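Local coordinates for protein trichothecene 15-O-acetyltransferase TRI3 (Fusarium sporotrichioides, PDB 3FOT) that transfers an acetyl group to the 15-hydroxyl of trichothecene intermediates in the biosynthesis of T-2 toxin and related mycotoxins, at residues G41-E44 with K45-A49; V165-D168 with S169-I172. All coordinates share one frame; numbering follows the deposited sequence.

Contact 1 (G41-E44 with K45-A49)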
ATOM      1  N   GLY A  41       1.194  -6.590  11.763  1.00  9.20           N
ATOM      2  CA  GLY A  41       1.255  -7.951  12.292  1.00  9.73           C
ATOM      3  C   GLY A  41       0.623  -8.200  13.657  1.00 10.05           C
ATOM      4  O   GLY A  41       0.484  -9.358  14.041  1.00 10.31           O
ATOM      5  N   LEU A  42       0.232  -7.155  14.396  1.00  9.66           N
ATOM      6  CA  LEU A  42      -0.427  -7.362  15.714  1.00  9.80           C
ATOM      7  C   LEU A  42      -1.476  -8.460  15.610  1.00 10.55           C
ATOM      8  O   LEU A  42      -2.393  -8.384  14.793  1.00 10.12           O
ATOM      9  CB  LEU A  42      -1.084  -6.102  16.247  1.00 10.62           C
ATOM     10  CG  LEU A  42      -0.175  -4.950  16.648  1.00 12.48           C
ATOM     11  CD1 LEU A  42      -1.017  -3.704  16.971  1.00 14.49           C
ATOM     12  CD2 LEU A  42       0.643  -5.371  17.857  1.00 13.44           C
ATOM     13  N   GLU A  43      -1.301  -9.508  16.415  1.00 10.32           N
ATOM     14  CA  GLU A  43      -2.132 -10.705  16.259  1.00 11.02           C
ATOM     15  C   GLU A  43      -3.630 -10.413  16.201  1.00 11.05           C
ATOM     16  O   GLU A  43      -4.321 -10.895  15.297  1.00 10.94           O
ATOM     17  CB  GLU A  43      -1.787 -11.751  17.325  1.00 10.84           C
ATOM     18  CG  GLU A  43      -2.514 -13.060  17.084  1.00 11.73           C
ATOM     19  CD  GLU A  43      -2.082 -14.154  18.002  1.00 14.77           C
ATOM     20  OE1 GLU A  43      -1.243 -13.918  18.908  1.00 16.69           O
ATOM     21  OE2 GLU A  43      -2.609 -15.252  17.808  1.00 14.29           O
ATOM     22  N   GLU A  44      -4.132  -9.615  17.144  1.00 11.86           N
ATOM     23  CA  GLU A  44      -5.570  -9.319  17.222  1.00 12.55           C
ATOM     24  C   GLU A  44      -6.128  -8.535  16.012  1.00 12.53           C
ATOM     25  O   GLU A  44      -7.343  -8.529  15.785  1.00 13.85           O
ATOM     26  CB  GLU A  44      -5.924  -8.602  18.544  1.00 13.27           C
ATOM     27  CG  GLU A  44      -5.317  -7.201  18.761  1.00 15.79           C
ATOM     28  CD  GLU A  44      -3.922  -7.182  19.387  1.00 18.59           C
ATOM     29  OE1 GLU A  44      -3.227  -8.239  19.454  1.00 17.04           O
ATOM     30  OE2 GLU A  44      -3.497  -6.061  19.776  1.00 20.28           O
ATOM     31  N   LYS A  45      -5.247  -7.864  15.284  1.00 11.99           N
ATOM     32  CA  LYS A  45      -5.620  -7.114  14.082  1.00 11.05           C
ATOM     33  C   LYS A  45      -5.369  -7.908  12.810  1.00 10.75           C
ATOM     34  O   LYS A  45      -6.224  -7.947  11.918  1.00 10.16           O
ATOM     35  CB  LYS A  45      -4.868  -5.793  14.049  1.00 11.92           C
ATOM     36  CG  LYS A  45      -5.102  -4.936  15.273  1.00 13.91           C
ATOM     37  CD  LYS A  45      -4.818  -3.507  14.898  1.00 18.09           C
ATOM     38  CE  LYS A  45      -4.523  -2.641  16.098  1.00 22.44           C
ATOM     39  NZ  LYS A  45      -5.735  -2.449  16.918  1.00 26.22           N
ATOM     40  N   ASN A  46      -4.205  -8.543  12.728  1.00 10.03           N
ATOM     41  CA  ASN A  46      -3.868  -9.380  11.582  1.00 10.08           C
ATOM     42  C   ASN A  46      -4.859 -10.548  11.396  1.00 10.23           C
ATOM     43  O   ASN A  46      -5.236 -10.877  10.264  1.00 10.11           O
ATOM     44  CB  ASN A  46      -2.425  -9.870  11.701  1.00 10.62           C
ATOM     45  CG  ASN A  46      -1.857 -10.311  10.372  1.00  9.17           C
ATOM     46  OD1 ASN A  46      -1.992 -11.473  10.004  1.00  8.60           O
ATOM     47  ND2 ASN A  46      -1.235  -9.370   9.626  1.00  9.45           N
ATOM     48  N   ARG A  47      -5.272 -11.182  12.503  1.00 11.03           N
ATOM     49  CA  ARG A  47      -6.285 -12.253  12.433  1.00 12.06           C
ATOM     50  C   ARG A  47      -7.637 -11.777  11.906  1.00 12.34           C
ATOM     51  O   ARG A  47      -8.426 -12.586  11.414  1.00 13.83           O
ATOM     52  CB  ARG A  47      -6.447 -12.969  13.785  1.00 11.65           C
ATOM     53  CG  ARG A  47      -5.261 -13.833  14.124  1.00 12.42           C
ATOM     54  CD  ARG A  47      -5.484 -14.660  15.412  1.00 14.30           C
ATOM     55  NE  ARG A  47      -4.400 -15.625  15.587  1.00 17.41           N
ATOM     56  CZ  ARG A  47      -4.322 -16.813  14.989  1.00 19.15           C
ATOM     57  NH1 ARG A  47      -5.259 -17.216  14.132  1.00 19.15           N
ATOM     58  NH2 ARG A  47      -3.296 -17.600  15.232  1.00 20.91           N
ATOM     59  N   ARG A  48      -7.887 -10.469  11.981  1.00 12.34           N
ATOM     60  CA  ARG A  48      -9.135  -9.892  11.515  1.00 12.12           C
ATOM     61  C   ARG A  48      -8.936  -9.135  10.205  1.00 11.87           C
ATOM     62  O   ARG A  48      -9.831  -8.428   9.763  1.00 10.93           O
ATOM     63  CB  ARG A  48      -9.692  -8.943  12.551  1.00 13.67           C
ATOM     64  CG  ARG A  48     -10.320  -9.632  13.751  1.00 15.82           C
ATOM     65  CD  ARG A  48     -10.990  -8.572  14.631  1.00 20.71           C
ATOM     66  NE  ARG A  48     -10.007  -7.800  15.392  1.00 22.79           N
ATOM     67  CZ  ARG A  48     -10.174  -6.545  15.814  1.00 24.78           C
ATOM     68  NH1 ARG A  48     -11.292  -5.876  15.525  1.00 20.83           N
ATOM     69  NH2 ARG A  48      -9.208  -5.960  16.518  1.00 25.04           N
ATOM     70  N   ALA A  49      -7.757  -9.307   9.601  1.00 11.68           N
ATOM     71  CA  ALA A  49      -7.428  -8.700   8.303  1.00 11.84           C
ATOM     72  C   ALA A  49      -7.504  -7.177   8.321  1.00 11.63           C
ATOM     73  O   ALA A  49      -7.805  -6.561   7.292  1.00 12.67           O
ATOM     74  CB  ALA A  49      -8.357  -9.261   7.203  1.00 12.51           C
TER
HETATM   75  O   HOH W   1      -1.372 -17.738  17.472  1.00 23.86           O
HETATM   76  O   HOH W   2      -4.874  -3.741  19.558  1.00 19.41           O
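L42, just before the short helix 43-46, and K45 within it lie alongside each other, and both are buried. L42 CD1 meets K45 CE at 3.8 Å. L42 also packs on L421 and H422 of helix 406-423 and on V102. Its side chain is about 10 Å from that of H414, which binds 15-deacetylcalonectrin. The backbone is tight here too. L42 O takes two N-H groups: N46 N at 2.8 Å, nearly straight at 176°, and K45 N from above the carbonyl plane. N46 is buried as well; its ND2 bonds to V40 O and N185 OD1. L42 is the N-cap residue of helix 43-46. The helix ends in a Schellman motif, with A49 at positive phi as the C-prime residue and A49 N bonded to N46 O.

The side carrying E43 and R47 is looser and wetter. These two run alongside each other, one turn apart. E43 CG stands anti to its own N (chi1 -173°), and the extended chain carries OE2 to R47 NE. This salt bridge is 2.9 Å long. It uses the anti lone pair of OE2 and lies near the guanidinium plane. A water joins OE2 to R47 NH2. On a separate flank, R48 bends back at chi3 and gives NE to E44 O at 2.8 Å. The end of K45 is also wet: a second water links its NZ to E44 OE2, which also bonds to H422 ND1.

Contact 2 (V165-D168 with S169-I172)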
ATOM      1  N   VAL A 165     -18.701 -13.580 -18.236  1.00 12.83           N
ATOM      2  CA  VAL A 165     -18.922 -14.628 -19.224  1.00 13.65           C
ATOM      3  C   VAL A 165     -19.757 -15.705 -18.537  1.00 13.89           C
ATOM      4  O   VAL A 165     -19.890 -15.675 -17.318  1.00 13.73           O
ATOM      5  CB  VAL A 165     -17.589 -15.205 -19.773  1.00 13.29           C
ATOM      6  CG1 VAL A 165     -16.862 -14.169 -20.629  1.00 15.12           C
ATOM      7  CG2 VAL A 165     -16.678 -15.733 -18.630  1.00 14.87           C
ATOM      8  N   SER A 166     -20.319 -16.647 -19.310  1.00 14.32           N
ATOM      9  CA  SER A 166     -21.213 -17.652 -18.751  0.50 14.86           C
ATOM     10  C   SER A 166     -20.499 -18.657 -17.855  1.00 14.96           C
ATOM     11  O   SER A 166     -20.970 -18.964 -16.764  1.00 15.28           O
ATOM     12  CB  SER A 166     -21.970 -18.374 -19.865  0.50 15.15           C
ATOM     13  OG  SER A 166     -22.839 -17.469 -20.512  0.50 15.71           O
ATOM     14  N   THR A 167     -19.362 -19.159 -18.320  1.00 14.87           N
ATOM     15  CA  THR A 167     -18.656 -20.222 -17.611  1.00 15.00           C
ATOM     16  C   THR A 167     -17.152 -19.972 -17.675  1.00 14.56           C
ATOM     17  O   THR A 167     -16.702 -19.091 -18.387  1.00 13.50           O
ATOM     18  CB  THR A 167     -18.926 -21.618 -18.239  1.00 15.57           C
ATOM     19  OG1 THR A 167     -18.188 -21.755 -19.461  1.00 16.50           O
ATOM     20  CG2 THR A 167     -20.419 -21.819 -18.532  1.00 16.32           C
ATOM     21  N   ASP A 168     -16.393 -20.794 -16.964  1.00 14.36           N
ATOM     22  CA  ASP A 168     -14.935 -20.629 -16.940  1.00 14.46           C
ATOM     23  C   ASP A 168     -14.231 -21.124 -18.197  1.00 13.48           C
ATOM     24  O   ASP A 168     -13.009 -20.931 -18.326  1.00 12.91           O
ATOM     25  CB  ASP A 168     -14.325 -21.229 -15.669  1.00 15.57           C
ATOM     26  CG  ASP A 168     -14.591 -22.705 -15.509  1.00 19.88           C
ATOM     27  OD1 ASP A 168     -14.989 -23.384 -16.493  1.00 21.67           O
ATOM     28  OD2 ASP A 168     -14.395 -23.192 -14.363  1.00 24.41           O
ATOM     29  N   SER A 169     -14.985 -21.753 -19.116  1.00 12.40           N
ATOM     30  CA  SER A 169     -14.419 -22.163 -20.408  0.50 12.06           C
ATOM     31  C   SER A 169     -14.992 -21.346 -21.572  1.00 12.28           C
ATOM     32  O   SER A 169     -14.685 -21.609 -22.743  1.00 12.18           O
ATOM     33  CB  SER A 169     -14.609 -23.670 -20.644  0.50 12.02           C
ATOM     34  OG  SER A 169     -15.983 -24.002 -20.578  0.50 10.20           O
ATOM     35  N   THR A 170     -15.806 -20.333 -21.244  1.00 12.26           N
ATOM     36  CA  THR A 170     -16.302 -19.405 -22.245  1.00 12.68           C
ATOM     37  C   THR A 170     -15.149 -18.509 -22.748  1.00 12.79           C
ATOM     38  O   THR A 170     -14.491 -17.855 -21.938  1.00 13.44           O
ATOM     39  CB  THR A 170     -17.427 -18.521 -21.649  1.00 12.74           C
ATOM     40  OG1 THR A 170     -18.487 -19.362 -21.166  1.00 15.25           O
ATOM     41  CG2 THR A 170     -17.973 -17.531 -22.694  1.00 13.27           C
ATOM     42  N   PRO A 171     -14.930 -18.444 -24.080  1.00 12.38           N
ATOM     43  CA  PRO A 171     -13.911 -17.523 -24.591  1.00 12.18           C
ATOM     44  C   PRO A 171     -14.246 -16.081 -24.212  1.00 11.64           C
ATOM     45  O   PRO A 171     -15.411 -15.637 -24.319  1.00 11.91           O
ATOM     46  CB  PRO A 171     -13.974 -17.721 -26.111  1.00 12.36           C
ATOM     47  CG  PRO A 171     -14.623 -19.056 -26.315  1.00 12.86           C
ATOM     48  CD  PRO A 171     -15.593 -19.195 -25.168  1.00 12.63           C
ATOM     49  N   ILE A 172     -13.231 -15.375 -23.732  1.00 10.76           N
ATOM     50  CA  ILE A 172     -13.410 -14.001 -23.296  1.00 11.24           C
ATOM     51  C   ILE A 172     -13.422 -13.149 -24.573  1.00 11.80           C
ATOM     52  O   ILE A 172     -12.467 -13.163 -25.327  1.00 11.99           O
ATOM     53  CB  ILE A 172     -12.319 -13.581 -22.299  1.00 11.17           C
ATOM     54  CG1 ILE A 172     -12.501 -14.360 -20.967  1.00 11.80           C
ATOM     55  CG2 ILE A 172     -12.380 -12.060 -22.052  1.00 11.44           C
ATOM     56  CD1 ILE A 172     -11.227 -14.471 -20.196  1.00 15.78           C
TER
HETATM   57  O   HOH W   3     -14.106 -17.944 -19.245  1.00 10.94           O
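T167 and T170 meet through their hydroxyls, with OG1 to OG1 at 3.0 Å. The two side chains stand roughly perpendicular. Either hydroxyl could give the proton. T167 OG1 stands between its own N and carbonyl carbon (chi1 75°). From there it also reaches forward to the backbone and accepts S169 N at 3.2 Å. One side-chain oxygen therefore serves both a hydroxyl and an amide. T170 OG1 sits beside its own N (chi1 -58°), which turns it back toward T167.

The backbone adds a bond from T170 N to T167 O, 3.2 Å long. The N-H points fairly well at the oxygen, at 157°. The nitrogen lies well above the carbonyl plane, though, and not on a lone pair. T167 O has a second donor in a water at 3.0 Å. The same water donates to T170 O at 2.7 Å and so bridges the two carbonyls. D168 lies partly against helix 71-88: its side chain touches L71 and Q72, and its backbone bonds to that of Q72.

The apolar part is small. V165 and T170 lie alongside, running opposite ways, and V165 CB lies 3.8 Å from T170 CG2. V165 also touches L71. Further along, V165 CG1 comes within 4.4 Å of I172 CG1. I172 is buried against L74 and L69, and its backbone bonds to that of L69.

T167 to T170 form a type I beta turn. The S169 N bond to T167 OG1 adds the side-chain-to-backbone link of an ST turn. The turn lies in the surface loop between strands 158-163 and 177-184, antiparallel neighbours in the mixed sheet.

How the contacts relate
Contact 1 is partly buried; its centre lies about 17 Å from the centre of the chain. Contact 2 is a surface contact, and its centre lies about 32 Å from it. Their nearest atoms are about 26 Å apart, so they do not touch. They share no helix or strand. Contact 1 is a short helix set against helix 406-423, which carries H414. Contact 2 is a surface loop joining two neighbouring strands at one end of the mixed sheet, beside helix 71-88 and away from the annotated site. The chemistry differs accordingly. Charged side chains and helical backbone bonds dominate contact 1. Contact 2 has no salt bridge and relies on neutral hydroxyls and backbone amides. Bridging waters occur in both.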